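Side-chain contacts in ferrichrome ABC transporter substrate-binding protein (Staphylococcus pseudintermedius, PDB 5FLY), which probably binds ferrichrome-type iron siderophores as the solute-binding component of an ABC transporter for iron uptake: residues A[50-53]-A[54-57]; A[252-255]-A[256-260]; A[267-270]-A[271-275]. All coordinates share one frame; numbering follows the deposited sequence.

Interaction 1: residues A[50-53]-A[54-57]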
loop_
_atom_site.group_PDB
_atom_site.type_symbol
_atom_site.label_atom_id
_atom_site.label_comp_id
_atom_site.label_asym_id
_atom_site.label_seq_id
_atom_site.Cartn_x
_atom_site.Cartn_y
_atom_site.Cartn_z
ATOM N N SER A 50 14.498 -3.493 3.531
ATOM C CA SER A 50 14.081 -4.787 2.997
ATOM C C SER A 50 14.399 -4.913 1.515
ATOM O O SER A 50 14.161 -3.976 0.740
ATOM C CB SER A 50 12.588 -4.991 3.203
ATOM O OG SER A 50 12.146 -6.114 2.466
ATOM N N ASP A 51 14.914 -6.067 1.102
ATOM C CA ASP A 51 15.231 -6.238 -0.304
ATOM C C ASP A 51 13.947 -6.327 -1.138
ATOM O O ASP A 51 14.012 -6.330 -2.370
ATOM C CB ASP A 51 16.139 -7.460 -0.538
ATOM C CG ASP A 51 15.510 -8.777 -0.117
ATOM O OD1 ASP A 51 14.283 -8.864 0.070
ATOM O OD2 ASP A 51 16.284 -9.751 0.003
ATOM N N GLN A 52 12.785 -6.368 -0.483
ATOM C CA GLN A 52 11.527 -6.389 -1.222
ATOM C C GLN A 52 11.290 -5.089 -1.986
ATOM O O GLN A 52 10.519 -5.069 -2.939
ATOM C CB GLN A 52 10.345 -6.652 -0.285
ATOM C CG GLN A 52 10.265 -8.080 0.195
ATOM C CD GLN A 52 8.993 -8.338 0.982
ATOM O OE1 GLN A 52 7.910 -8.536 0.409
ATOM N NE2 GLN A 52 9.113 -8.326 2.298
ATOM N N VAL A 53 11.934 -3.993 -1.583
ATOM C CA VAL A 53 11.689 -2.729 -2.280
ATOM C C VAL A 53 12.195 -2.791 -3.718
ATOM O O VAL A 53 11.696 -2.082 -4.588
ATOM C CB VAL A 53 12.337 -1.504 -1.563
ATOM C CG1 VAL A 53 11.776 -1.353 -0.145
ATOM C CG2 VAL A 53 13.848 -1.579 -1.538
ATOM N N ASP A 54 13.153 -3.671 -3.983
ATOM C CA ASP A 54 13.707 -3.761 -5.327
ATOM C C ASP A 54 12.747 -4.399 -6.320
ATOM O O ASP A 54 12.951 -4.282 -7.532
ATOM C CB ASP A 54 15.024 -4.522 -5.297
ATOM C CG ASP A 54 16.194 -3.624 -4.904
ATOM O OD1 ASP A 54 16.011 -2.384 -4.885
ATOM O OD2 ASP A 54 17.288 -4.162 -4.622
ATOM N N GLN A 55 11.702 -5.047 -5.819
ATOM C CA GLN A 55 10.711 -5.651 -6.693
ATOM C C GLN A 55 9.655 -4.645 -7.156
ATOM O O GLN A 55 8.899 -4.940 -8.074
ATOM C CB GLN A 55 10.061 -6.840 -5.995
ATOM C CG GLN A 55 10.998 -8.041 -5.928
ATOM C CD GLN A 55 11.125 -8.611 -4.536
ATOM O OE1 GLN A 55 10.125 -8.925 -3.881
ATOM N NE2 GLN A 55 12.359 -8.766 -4.077
ATOM N N SER A 56 9.609 -3.470 -6.528
ATOM C CA SER A 56 8.793 -2.354 -7.025
ATOM C C SER A 56 9.627 -1.393 -7.867
ATOM O O SER A 56 10.635 -0.871 -7.389
ATOM C CB SER A 56 8.162 -1.573 -5.875
ATOM O OG SER A 56 7.760 -0.284 -6.334
ATOM N N PRO A 57 9.209 -1.141 -9.125
ATOM C CA PRO A 57 10.000 -0.215 -9.940
ATOM C C PRO A 57 10.049 1.168 -9.314
ATOM O O PRO A 57 11.040 1.882 -9.474
ATOM C CB PRO A 57 9.254 -0.192 -11.279
ATOM C CG PRO A 57 8.474 -1.472 -11.301
ATOM C CD PRO A 57 8.098 -1.743 -9.888
HETATM O O HOH W 1 7.857 -8.393 -2.810
#
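V53, D54 and Q55 carry this local contact along the short 3-10 segment 51-55, which leads from strand 46-50 toward helix 57-62. The backbone pattern is that of a 3-10 helix, with bonds from each N-H to the carbonyl three residues back. V53 O accepts from S56 N at 3.2 Å, D51 O from D54 N at 3.2 Å, and Q52 O from Q55 N at 3.1 Å. Just before them, S50 OG accepts from Q52 N and forms an ST turn.

The CB of V53 points away from the residues that follow, yet CB and CG2 still touch D54. CG2 lies 4.1 Å from D54 OD1. V53 also packs on L59 and K68. D54 CB lies close to D51 O, and its OD1 makes a long, weak ion pair with K68.

Q55 does the reaching. Its chain bends at chi2 (129°), which turns the amide back toward the Q52 backbone. The two side chains cross at a slant. Q55 NE2 comes to 3.8 Å from Q52 CA. NE2 also nears D51 O, but the angle is too poor for a hydrogen bond. The Q52 and Q55 amide planes lie only 24° apart. A water joins them, donating to Q55 OE1 at 2.6 Å and to Q52 OE1 at 3.2 Å.

Beyond the turn, S56 is the N-cap residue of helix 57-62, and its OG accepts from L59 N. Q52 rests on P33 and Y259, with its side chain about 5 Å from the bound polyether. The chemistry implies a turn held mainly by its own backbone. The two glutamine side chains are linked through water, with no direct hydrogen bond between their amides.

Interaction 2: residues A[252-255]-A[256-260]; sequences VDSS and VYWYN. With 7PG (2,5,8,11,14,17,20,23-octaoxapentacosan-25-ol), chain P.
W258 places its CG anti to the carbonyl carbon (chi1 -76°), which lays the indole back over S254 and S255, and Y257, with chi1 at -88°, turns one face of its ring to V252 CB. S254 O lies over one face of the indole, 3.2 Å from W258 CG. S255 CA makes a CH-pi contact over the same face, 3.7 Å from the centroid of the six-membered ring. The opposite face meets the polyether 7PG, whose C3 is 3.5 Å from W258 NE1. The indole is thus sandwiched between backbone and ligand, and NE1 donates to E162. W258 and Y259 belong to the polyether pocket, which probably marks where the natural siderophore binds.

V252 CB makes a second CH-pi contact, 3.8 Å from the centroid of the Y257 ring, and D253 O lies at the ring edge.

D253 is the N-cap. Its OD1 accepts from S255 N at 3.0 Å and from S255 OG at 2.8 Å, both from the same face of the carboxylate. Y257 N donates to D253 O at 3.1 Å. The later bonds to S254 O are weak.

The turn carries edge strand 249-253 of the mixed sheet into the short helix 254-257. V252 packs on strand 218-223. Y257 leans on helix 262-278, while S255 and V256 meet the start of helix 57-62.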
loop_
_atom_site.group_PDB
_atom_site.type_symbol
_atom_site.label_atom_id
_atom_site.label_comp_id
_atom_site.label_asym_id
_atom_site.label_seq_id
_atom_site.Cartn_x
_atom_site.Cartn_y
_atom_site.Cartn_z
ATOM N N VAL A 252 -3.528 -3.369 -14.434
ATOM C CA VAL A 252 -2.425 -2.539 -13.965
ATOM C C VAL A 252 -1.254 -3.422 -13.512
ATOM O O VAL A 252 -1.428 -4.599 -13.241
ATOM C CB VAL A 252 -2.855 -1.620 -12.804
ATOM C CG1 VAL A 252 -3.979 -0.665 -13.234
ATOM C CG2 VAL A 252 -3.298 -2.446 -11.610
ATOM N N ASP A 253 -0.070 -2.814 -13.405
ATOM C CA ASP A 253 1.177 -3.488 -13.045
ATOM C C ASP A 253 1.253 -3.692 -11.539
ATOM O O ASP A 253 1.455 -2.735 -10.798
ATOM C CB ASP A 253 2.370 -2.652 -13.539
ATOM C CG ASP A 253 3.713 -3.320 -13.299
ATOM O OD1 ASP A 253 3.850 -4.159 -12.389
ATOM O OD2 ASP A 253 4.664 -2.966 -14.025
ATOM N N SER A 254 1.102 -4.934 -11.081
ATOM C CA SER A 254 1.019 -5.180 -9.651
ATOM C C SER A 254 2.285 -4.757 -8.903
ATOM O O SER A 254 2.178 -4.282 -7.780
ATOM C CB SER A 254 0.701 -6.653 -9.373
ATOM O OG SER A 254 1.620 -7.507 -10.000
ATOM N N SER A 255 3.464 -4.883 -9.516
ATOM C CA SER A 255 4.711 -4.560 -8.813
ATOM C C SER A 255 4.794 -3.064 -8.535
ATOM O O SER A 255 5.448 -2.655 -7.582
ATOM C CB SER A 255 5.930 -5.026 -9.606
ATOM O OG SER A 255 6.156 -4.247 -10.765
ATOM N N VAL A 256 4.136 -2.263 -9.373
ATOM C CA VAL A 256 4.058 -0.826 -9.151
ATOM C C VAL A 256 3.004 -0.514 -8.095
ATOM O O VAL A 256 3.183 0.379 -7.269
ATOM C CB VAL A 256 3.717 -0.081 -10.464
ATOM C CG1 VAL A 256 3.313 1.374 -10.197
ATOM C CG2 VAL A 256 4.901 -0.130 -11.411
ATOM N N TYR A 257 1.904 -1.261 -8.125
ATOM C CA TYR A 257 0.701 -0.928 -7.349
ATOM C C TYR A 257 0.621 -1.512 -5.932
ATOM O O TYR A 257 -0.300 -1.175 -5.188
ATOM C CB TYR A 257 -0.534 -1.381 -8.135
ATOM C CG TYR A 257 -1.061 -0.358 -9.109
ATOM C CD1 TYR A 257 -0.360 -0.031 -10.268
ATOM C CD2 TYR A 257 -2.258 0.291 -8.868
ATOM C CE1 TYR A 257 -0.843 0.913 -11.149
ATOM C CE2 TYR A 257 -2.746 1.238 -9.740
ATOM C CZ TYR A 257 -2.029 1.539 -10.884
ATOM O OH TYR A 257 -2.508 2.471 -11.764
ATOM N N TRP A 258 1.547 -2.384 -5.549
ATOM C CA TRP A 258 1.425 -3.043 -4.244
ATOM C C TRP A 258 1.390 -2.074 -3.068
ATOM O O TRP A 258 0.676 -2.314 -2.096
ATOM C CB TRP A 258 2.571 -4.019 -3.997
ATOM C CG TRP A 258 2.463 -5.305 -4.736
ATOM C CD1 TRP A 258 1.323 -6.003 -5.013
ATOM C CD2 TRP A 258 3.543 -6.035 -5.320
ATOM N NE1 TRP A 258 1.632 -7.134 -5.735
ATOM C CE2 TRP A 258 2.990 -7.173 -5.936
ATOM C CE3 TRP A 258 4.935 -5.836 -5.380
ATOM C CZ2 TRP A 258 3.773 -8.111 -6.602
ATOM C CZ3 TRP A 258 5.712 -6.778 -6.051
ATOM C CH2 TRP A 258 5.127 -7.894 -6.650
ATOM N N TYR A 259 2.187 -1.012 -3.131
ATOM C CA TYR A 259 2.430 -0.170 -1.951
ATOM C C TYR A 259 1.495 1.055 -1.868
ATOM O O TYR A 259 0.734 1.332 -2.797
ATOM C CB TYR A 259 3.919 0.232 -1.932
ATOM C CG TYR A 259 4.772 -1.005 -1.737
ATOM C CD1 TYR A 259 4.840 -1.610 -0.495
ATOM C CD2 TYR A 259 5.441 -1.603 -2.795
ATOM C CE1 TYR A 259 5.577 -2.760 -0.291
ATOM C CE2 TYR A 259 6.182 -2.772 -2.601
ATOM C CZ TYR A 259 6.235 -3.339 -1.346
ATOM O OH TYR A 259 6.956 -4.491 -1.128
ATOM N N ASN A 260 1.528 1.762 -0.736
ATOM C CA ASN A 260 0.679 2.936 -0.541
ATOM C C ASN A 260 1.440 4.104 0.087
ATOM O O ASN A 260 0.854 4.965 0.724
ATOM C CB ASN A 260 -0.574 2.585 0.299
ATOM C CG ASN A 260 -0.256 2.048 1.701
ATOM O OD1 ASN A 260 0.872 2.096 2.181
ATOM N ND2 ASN A 260 -1.287 1.535 2.367
HETATM C C2 7PG P . 3.851 -7.650 -1.486
HETATM O O1 7PG P . 3.807 -8.443 -2.641
HETATM C C3 7PG P . 2.538 -8.965 -2.909
HETATM C C4 7PG P . 2.466 -10.421 -2.457
HETATM O O2 7PG P . 1.363 -11.071 -3.030
HETATM C C5 7PG P . 0.138 -10.426 -2.834
HETATM C C6 7PG P . -0.996 -11.426 -2.632
HETATM O O3 7PG P . -1.928 -10.898 -1.727
HETATM C C7 7PG P . -1.663 -11.109 -0.368
HETATM C C8 7PG P . -2.576 -10.207 0.467
HETATM O O4 7PG P . -2.282 -10.254 1.841
HETATM C C9 7PG P . -0.979 -9.885 2.170
HETATM C C10 7PG P . -0.846 -9.293 3.575
HETATM O O5 7PG P . 0.204 -8.360 3.516
HETATM C C11 7PG P . 0.342 -7.459 4.581
HETATM C C12 7PG P . 1.120 -6.230 4.100
HETATM O O6 7PG P . 0.333 -5.071 4.218
HETATM C C13 7PG P . -0.313 -4.607 3.064
HETATM C C14 7PG P . 0.708 -4.052 2.076
HETATM O O7 7PG P . 0.207 -2.862 1.539
HETATM C C15 7PG P . 1.179 -1.930 1.147
#

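Interaction 3: residues A[267-270]-A[271-275]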
loop_
_atom_site.group_PDB
_atom_site.type_symbol
_atom_site.label_atom_id
_atom_site.label_comp_id
_atom_site.label_asym_id
_atom_site.label_seq_id
_atom_site.Cartn_x
_atom_site.Cartn_y
_atom_site.Cartn_z
ATOM N N VAL A 267 2.380 7.915 -8.415
ATOM C CA VAL A 267 2.391 7.160 -9.653
ATOM C C VAL A 267 1.027 6.533 -9.945
ATOM O O VAL A 267 0.514 6.626 -11.078
ATOM C CB VAL A 267 3.477 6.065 -9.600
ATOM C CG1 VAL A 267 3.409 5.153 -10.818
ATOM C CG2 VAL A 267 4.847 6.722 -9.518
ATOM N N ILE A 268 0.434 5.897 -8.944
ATOM C CA ILE A 268 -0.815 5.174 -9.181
ATOM C C ILE A 268 -1.990 6.150 -9.338
ATOM O O ILE A 268 -2.941 5.856 -10.052
ATOM C CB ILE A 268 -1.132 4.145 -8.064
ATOM C CG1 ILE A 268 -1.277 4.805 -6.698
ATOM C CG2 ILE A 268 -0.068 3.063 -8.023
ATOM C CD1 ILE A 268 -1.920 3.895 -5.648
ATOM N N ARG A 269 -1.918 7.309 -8.690
ATOM C CA ARG A 269 -2.951 8.324 -8.845
ATOM C C ARG A 269 -2.987 8.717 -10.307
ATOM O O ARG A 269 -4.042 8.758 -10.933
ATOM C CB ARG A 269 -2.679 9.557 -7.982
ATOM C CG ARG A 269 -3.738 10.638 -8.090
ATOM C CD ARG A 269 -3.237 12.011 -7.615
ATOM N NE ARG A 269 -2.079 12.470 -8.380
ATOM C CZ ARG A 269 -2.139 13.016 -9.593
ATOM N NH1 ARG A 269 -3.300 13.200 -10.193
ATOM N NH2 ARG A 269 -1.022 13.372 -10.213
ATOM N N LYS A 270 -1.807 8.986 -10.848
ATOM C CA LYS A 270 -1.697 9.458 -12.223
ATOM C C LYS A 270 -2.176 8.407 -13.206
ATOM O O LYS A 270 -2.948 8.703 -14.138
ATOM C CB LYS A 270 -0.249 9.847 -12.528
ATOM C CG LYS A 270 -0.068 10.708 -13.755
ATOM C CD LYS A 270 1.399 11.046 -13.984
ATOM C CE LYS A 270 1.976 11.935 -12.890
ATOM N NZ LYS A 270 3.412 12.260 -13.154
ATOM N N ASP A 271 -1.727 7.176 -12.994
ATOM C CA ASP A 271 -2.033 6.083 -13.913
ATOM C C ASP A 271 -3.520 5.754 -13.863
ATOM O O ASP A 271 -4.148 5.568 -14.897
ATOM C CB ASP A 271 -1.211 4.845 -13.579
ATOM C CG ASP A 271 -1.407 3.722 -14.588
ATOM O OD1 ASP A 271 -1.203 3.971 -15.797
ATOM O OD2 ASP A 271 -1.781 2.600 -14.185
ATOM N N LEU A 272 -4.082 5.682 -12.661
ATOM C CA LEU A 272 -5.487 5.332 -12.510
ATOM C C LEU A 272 -6.373 6.402 -13.109
ATOM O O LEU A 272 -7.349 6.097 -13.778
ATOM C CB LEU A 272 -5.857 5.124 -11.043
ATOM C CG LEU A 272 -5.359 3.824 -10.435
ATOM C CD1 LEU A 272 -5.620 3.855 -8.942
ATOM C CD2 LEU A 272 -6.034 2.631 -11.105
ATOM N N LYS A 273 -6.046 7.659 -12.852
ATOM C CA LYS A 273 -6.842 8.731 -13.422
ATOM C C LYS A 273 -6.837 8.643 -14.942
ATOM O O LYS A 273 -7.889 8.754 -15.577
ATOM C CB LYS A 273 -6.338 10.105 -12.987
ATOM C CG LYS A 273 -7.220 11.248 -13.489
ATOM C CD LYS A 273 -6.754 12.573 -12.937
ATOM C CE LYS A 273 -7.714 13.701 -13.275
ATOM N NZ LYS A 273 -7.218 14.996 -12.746
ATOM N N LYS A 274 -5.657 8.430 -15.517
ATOM C CA LYS A 274 -5.513 8.336 -16.970
ATOM C C LYS A 274 -6.370 7.206 -17.530
ATOM O O LYS A 274 -7.106 7.389 -18.507
ATOM C CB LYS A 274 -4.047 8.123 -17.365
ATOM C CG LYS A 274 -3.849 7.849 -18.861
ATOM C CD LYS A 274 -2.392 8.011 -19.285
ATOM C CE LYS A 274 -1.500 6.945 -18.690
ATOM N NZ LYS A 274 -1.838 5.591 -19.200
ATOM N N GLN A 275 -6.277 6.035 -16.916
ATOM C CA GLN A 275 -6.967 4.880 -17.457
ATOM C C GLN A 275 -8.483 4.995 -17.231
ATOM O O GLN A 275 -9.261 4.594 -18.086
ATOM C CB GLN A 275 -6.408 3.581 -16.855
ATOM C CG GLN A 275 -4.969 3.299 -17.285
ATOM C CD GLN A 275 -4.606 1.822 -17.260
ATOM O OE1 GLN A 275 -5.218 1.010 -17.948
ATOM N NE2 GLN A 275 -3.592 1.470 -16.471
#
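Residues 267-275 form a regular alpha-helical run, in which V267, I268, R269 and K270 O accept from D271, L272, K273 and K274 N over 2.9 to 3.1 Å, with N-H...O angles of 158° to 162°. The run belongs to helix 262-278, near the C terminus of this class III solute-binding fold.

L272 keeps its side chain close to the preceding turn. CB and CG each lie 3.2 Å from I268 O, and CD1 follows at 3.5 Å. I268 and L272 form the buried side, packing on V181 of helix 179-185 and on Y257.

R269 and K273 share another side. K273 is fully extended and R269 is bent, which leaves R269 NH1 4.5 Å from K273 CD. Their charged ends, NH1 and NZ, remain 5.0 Å apart. Both make salt bridges to D144 of the long helix 127-152, and K273 reaches D147 as well. The acidic pair probably offsets the like charges and fastens this helix to the long one.

D271 has CG anti to the backbone N (chi1 -175°), and its carboxylate reaches forward along the helix. OD1 makes a long salt bridge with K274 NZ. OD2 has two partners: the hydroxyl of Y257, and the Q275 amide one turn on. Those bonds would help fix the rotation of the carboxylate. Q275 NE2 meets D271 OD2 on its syn side at 3.1 Å, with the oxygen almost in the plane of the amide, though NE2 itself stands clear of the carboxylate plane.

Going from the N terminus, interaction 1 turns the chain between strand 46-50 and helix 57-62. Interaction 2 follows much later, where strand 249-253 ends, and interaction 3 comes soon after in helix 262-278. Each closes only a tight turn or helical step. They run in series, and none nests in or crosses another. Interactions 1 and 2 touch: S56 and P57 pack on S255 and V256, joining the first helix after strand 46-50 to the turn beside the ligand. Interactions 2 and 3 touch through a probable hydrogen bond between Y257 OH and D271 OD2, 2.5 Å apart. Interactions 1 and 3 do not touch, and interaction 2 bridges them.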